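Long-range contacts in guanine nucleotide exchange factor SRM1 (Saccharomyces cerevisiae, PDB 3OF7), which promotes exchange of GDP for GTP on the small GTPases Gsp1 and Gsp2, binds chromatin, and controls RNA metabolism and nuclear transport: residues D30-G35 with V53-N59; N395-Y399 with R459-M463. All coordinates share one frame; numbering follows the deposited sequence.

Contact 1 of 2, residues D30-G35 with V53-N59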
# COMPACT_ATOMS: atom_id res chain seq x y z
N ASP A 30 -1.60 9.88 16.39
CA ASP A 30 -2.61 10.75 15.80
C ASP A 30 -2.78 10.29 14.35
O ASP A 30 -1.80 10.15 13.62
CB ASP A 30 -2.15 12.22 15.81
CG ASP A 30 -2.19 12.83 17.20
OD1 ASP A 30 -3.03 12.42 18.04
OD2 ASP A 30 -1.37 13.74 17.44
N ILE A 31 -4.02 10.05 13.94
CA ILE A 31 -4.32 9.62 12.56
C ILE A 31 -4.90 10.79 11.76
O ILE A 31 -5.82 11.47 12.21
CB ILE A 31 -5.31 8.41 12.55
CG1 ILE A 31 -4.76 7.23 13.36
CG2 ILE A 31 -5.70 8.00 11.10
CD1 ILE A 31 -3.41 6.68 12.87
N PHE A 32 -4.36 11.01 10.56
CA PHE A 32 -4.81 12.07 9.67
C PHE A 32 -5.28 11.48 8.36
O PHE A 32 -4.67 10.54 7.86
CB PHE A 32 -3.67 13.04 9.37
CG PHE A 32 -3.08 13.68 10.60
CD1 PHE A 32 -3.62 14.85 11.11
CD2 PHE A 32 -2.01 13.08 11.25
CE1 PHE A 32 -3.09 15.44 12.26
CE2 PHE A 32 -1.47 13.67 12.40
CZ PHE A 32 -2.01 14.84 12.90
N CYS A 33 -6.34 12.05 7.80
CA CYS A 33 -6.92 11.58 6.54
C CYS A 33 -7.18 12.76 5.63
O CYS A 33 -7.53 13.86 6.10
CB CYS A 33 -8.24 10.84 6.81
SG CYS A 33 -8.09 9.36 7.86
N TRP A 34 -7.02 12.55 4.33
CA TRP A 34 -7.29 13.61 3.35
C TRP A 34 -7.47 13.06 1.94
O TRP A 34 -7.14 11.90 1.68
CB TRP A 34 -6.18 14.68 3.39
CG TRP A 34 -4.82 14.23 2.88
CD1 TRP A 34 -4.32 14.41 1.62
CD2 TRP A 34 -3.80 13.55 3.63
NE1 TRP A 34 -3.05 13.88 1.53
CE2 TRP A 34 -2.70 13.35 2.75
CE3 TRP A 34 -3.70 13.08 4.95
CZ2 TRP A 34 -1.52 12.71 3.15
CZ3 TRP A 34 -2.52 12.45 5.35
CH2 TRP A 34 -1.45 12.26 4.45
N GLY A 35 -8.01 13.90 1.05
CA GLY A 35 -8.30 13.52 -0.34
C GLY A 35 -9.81 13.47 -0.55
O GLY A 35 -10.55 14.28 -0.00
N VAL A 53 -11.47 16.66 1.36
CA VAL A 53 -10.62 17.25 2.38
C VAL A 53 -9.23 17.45 1.77
O VAL A 53 -8.55 16.49 1.42
CB VAL A 53 -10.59 16.35 3.65
CG1 VAL A 53 -9.53 16.81 4.64
CG2 VAL A 53 -11.97 16.34 4.33
N LYS A 54 -8.82 18.71 1.62
CA LYS A 54 -7.69 19.05 0.77
C LYS A 54 -6.35 19.13 1.51
O LYS A 54 -5.31 19.34 0.88
CB LYS A 54 -7.98 20.35 -0.00
CG LYS A 54 -9.25 20.27 -0.86
CD LYS A 54 -9.62 21.60 -1.51
CE LYS A 54 -10.96 21.48 -2.23
NZ LYS A 54 -11.34 22.74 -2.97
N ARG A 55 -6.39 18.95 2.83
CA ARG A 55 -5.19 18.94 3.69
C ARG A 55 -5.38 17.89 4.78
O ARG A 55 -6.51 17.63 5.16
CB ARG A 55 -4.99 20.31 4.35
CG ARG A 55 -4.62 21.46 3.42
CD ARG A 55 -3.26 21.24 2.81
NE ARG A 55 -2.65 22.48 2.34
CZ ARG A 55 -1.35 22.62 2.09
NH1 ARG A 55 -0.53 21.59 2.26
NH2 ARG A 55 -0.88 23.79 1.67
N PRO A 56 -4.27 17.31 5.30
CA PRO A 56 -4.39 16.31 6.37
C PRO A 56 -5.28 16.79 7.51
O PRO A 56 -5.04 17.85 8.09
CB PRO A 56 -2.94 16.14 6.85
CG PRO A 56 -2.13 16.39 5.62
CD PRO A 56 -2.87 17.49 4.88
N ARG A 57 -6.30 16.00 7.82
CA ARG A 57 -7.28 16.33 8.83
C ARG A 57 -7.19 15.32 9.96
O ARG A 57 -7.28 14.11 9.72
CB ARG A 57 -8.68 16.32 8.21
CG ARG A 57 -9.84 16.53 9.20
CD ARG A 57 -10.14 18.02 9.42
NE ARG A 57 -10.47 18.70 8.16
CZ ARG A 57 -11.67 18.67 7.58
NH1 ARG A 57 -12.67 17.99 8.12
NH2 ARG A 57 -11.85 19.32 6.44
N LEU A 58 -6.99 15.80 11.18
CA LEU A 58 -6.93 14.91 12.34
C LEU A 58 -8.23 14.12 12.45
O LEU A 58 -9.31 14.71 12.45
CB LEU A 58 -6.66 15.71 13.61
CG LEU A 58 -6.58 14.90 14.91
CD1 LEU A 58 -5.31 14.04 14.94
CD2 LEU A 58 -6.63 15.84 16.12
N ASN A 59 -8.14 12.80 12.52
CA ASN A 59 -9.34 11.98 12.56
C ASN A 59 -9.85 11.87 13.99
O ASN A 59 -9.18 11.27 14.85
CB ASN A 59 -9.07 10.58 11.96
CG ASN A 59 -10.35 9.82 11.70
OD1 ASN A 59 -11.21 9.71 12.57
ND2 ASN A 59 -10.48 9.27 10.49
O HOH W 1 -6.56 10.60 15.47
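Phe32 faces Leu58 as an antiparallel non-hydrogen-bonded pair, and next to it Cys33 and Arg57 form a hydrogen-bonded pair, Cys33 N to Arg57 O and Arg57 N to Cys33 O both spanning 3.0 Å. These bridges complete one blade of the RCC1-type seven-bladed beta-propeller: strands 30-34 and 56-58 are added to C-terminal strands 443-450 and 432-439, the velcro closure of the ring. A beta bulge shifts the register by two before Gly35, which pairs with Val53 (Gly35 N to Val53 O 2.7 Å); at the backbone angles of Gly35 a CB would collide with the carbonyl O of Trp34. At the other end Asn59 N bonds to Ile31 O at 2.7 Å, and a water bridges Ile31 N and Asn59 O. With CG between the backbone N and the carbonyl carbon (chi1 69°), the Trp34 indole lies against Pro56, whose CG sits over one face, 3.9 Å from the centroid of the Trp34 six-membered ring: a CH-pi contact. Phe32 CE1 meets Leu58 CD1 at 3.8 Å, and that methyl also touches Asp30 CB, while the Asp30 carboxylate turns to Arg64 and His432. The Asn59 amide binds Gly43 O through ND2 and Phe61 N through OD1; ND2 also donates to Cys33 SG at 3.6 Å, nearly straight (171°) and within the amide plane.

Contact 2 of 2, residues N395-Y399 with R459-M463; sequences NGIAY and RADEM
Asn395 meets the C-terminal helix twice, with its backbone and with its side chain. Its carbonyl O lies at the edge of the Arg459 guanidinium and accepts a hydrogen bond from Arg459 NH1 at 2.9 Å, the donor tilted 19° from the carbonyl plane. A chi1 of 74° tucks CG over the backbone and lays the amide across the Arg459 chain, with Asn395 ND2 3.5 Å from Met463 SD. The same ND2 donates at 2.8 Å to a water that in turn donates to Glu462 OE1, while OD1 takes a weak bond from Ile397 N. Gly396, backbone-bonded to Ile434, carries the chain through the turn between strands 388-393 and 398-402 of a propeller blade; helix 453-464, which follows the last strand of the propeller, packs against this turn. Ile397 then lays CG1 over the centre of one guanidinium face, 3.6 Å from Arg459 CZ. A leucine at Arg459 would probably leave the carbonyl O of Asn395, and those of Gln430 and His432 held by NH2, without this donor, and Ile397 CG1 without the flat group it lies on. Beyond CG1, Ile397 CD1 meets Met463 CG tip to tip at 3.7 Å. The Met463 chain, bent at chi2 and chi3, brings its CE within 3.5 Å of Tyr399 OH, one from the helix, the other from the strand.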
# COMPACT_ATOMS: atom_id res chain seq x y z
N ASN A 395 13.35 13.30 8.76
CA ASN A 395 12.94 14.20 9.86
C ASN A 395 11.44 14.21 10.21
O ASN A 395 11.01 14.99 11.06
CB ASN A 395 13.49 15.63 9.63
CG ASN A 395 12.76 16.40 8.52
OD1 ASN A 395 11.97 15.85 7.75
ND2 ASN A 395 13.04 17.70 8.44
N GLY A 396 10.66 13.36 9.55
CA GLY A 396 9.24 13.19 9.89
C GLY A 396 8.27 14.13 9.20
O GLY A 396 7.14 14.30 9.65
N ILE A 397 8.73 14.75 8.12
CA ILE A 397 7.89 15.62 7.31
C ILE A 397 7.50 14.80 6.08
O ILE A 397 8.36 14.17 5.47
CB ILE A 397 8.64 16.93 6.92
CG1 ILE A 397 8.90 17.78 8.18
CG2 ILE A 397 7.85 17.74 5.88
CD1 ILE A 397 9.55 19.13 7.92
N ALA A 398 6.21 14.81 5.76
CA ALA A 398 5.68 14.09 4.59
C ALA A 398 5.74 14.92 3.30
O ALA A 398 5.58 16.15 3.32
CB ALA A 398 4.25 13.61 4.87
N TYR A 399 5.96 14.22 2.18
CA TYR A 399 6.10 14.82 0.85
C TYR A 399 5.22 14.05 -0.10
O TYR A 399 5.22 12.82 -0.08
CB TYR A 399 7.55 14.76 0.36
CG TYR A 399 8.49 15.69 1.11
CD1 TYR A 399 8.83 15.45 2.43
CD2 TYR A 399 9.01 16.83 0.48
CE1 TYR A 399 9.67 16.30 3.13
CE2 TYR A 399 9.87 17.70 1.18
CZ TYR A 399 10.19 17.42 2.50
OH TYR A 399 11.02 18.26 3.20
N ARG A 459 13.24 21.77 14.35
CA ARG A 459 12.97 21.31 12.97
C ARG A 459 12.46 22.46 12.09
O ARG A 459 12.94 22.65 10.97
CB ARG A 459 11.99 20.12 12.94
CG ARG A 459 11.87 19.47 11.56
CD ARG A 459 10.88 18.29 11.53
NE ARG A 459 9.49 18.71 11.64
CZ ARG A 459 8.46 17.88 11.75
NH1 ARG A 459 8.65 16.56 11.78
NH2 ARG A 459 7.22 18.36 11.84
N ALA A 460 11.49 23.22 12.60
CA ALA A 460 10.98 24.40 11.89
C ALA A 460 12.10 25.38 11.52
O ALA A 460 12.15 25.88 10.38
CB ALA A 460 9.90 25.09 12.70
N ASP A 461 13.00 25.66 12.46
CA ASP A 461 14.15 26.53 12.21
C ASP A 461 15.07 25.94 11.14
O ASP A 461 15.55 26.67 10.27
CB ASP A 461 14.95 26.80 13.49
CG ASP A 461 14.21 27.72 14.46
OD1 ASP A 461 13.27 28.41 14.04
OD2 ASP A 461 14.57 27.73 15.66
N GLU A 462 15.30 24.63 11.21
CA GLU A 462 16.12 23.94 10.21
C GLU A 462 15.54 24.05 8.80
O GLU A 462 16.27 24.31 7.83
CB GLU A 462 16.32 22.47 10.60
CG GLU A 462 17.34 22.24 11.72
CD GLU A 462 17.22 20.86 12.36
OE1 GLU A 462 16.23 20.14 12.08
OE2 GLU A 462 18.13 20.49 13.14
N MET A 463 14.23 23.86 8.68
CA MET A 463 13.55 23.87 7.39
C MET A 463 13.45 25.27 6.79
O MET A 463 13.53 25.44 5.57
CB MET A 463 12.16 23.22 7.50
CG MET A 463 12.20 21.72 7.83
SD MET A 463 13.11 20.73 6.63
CE MET A 463 12.06 20.93 5.19
O HOH W 2 15.14 18.79 10.00

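Overall arrangement
From the N terminus, strand 30-34 enters the ring, and contact 1 closes the short loop 36-52 as the chain returns along strand 56-58. The chain then runs through the intervening blades before contact 2 opens at 395-399; this closes a longer loop, 400-458, through strands 432-439 and 443-450 to the terminal helix. The two loops lie in series, neither nested nor crossing. Contact 1 completes the blade built from N-terminal and C-terminal strands, and contact 2 ties the helix after that blade to the preceding one. Their centres are 18 Å apart, yet His432 serves both: its side chain meets Asp30 and Phe32, and its carbonyl O binds Arg459.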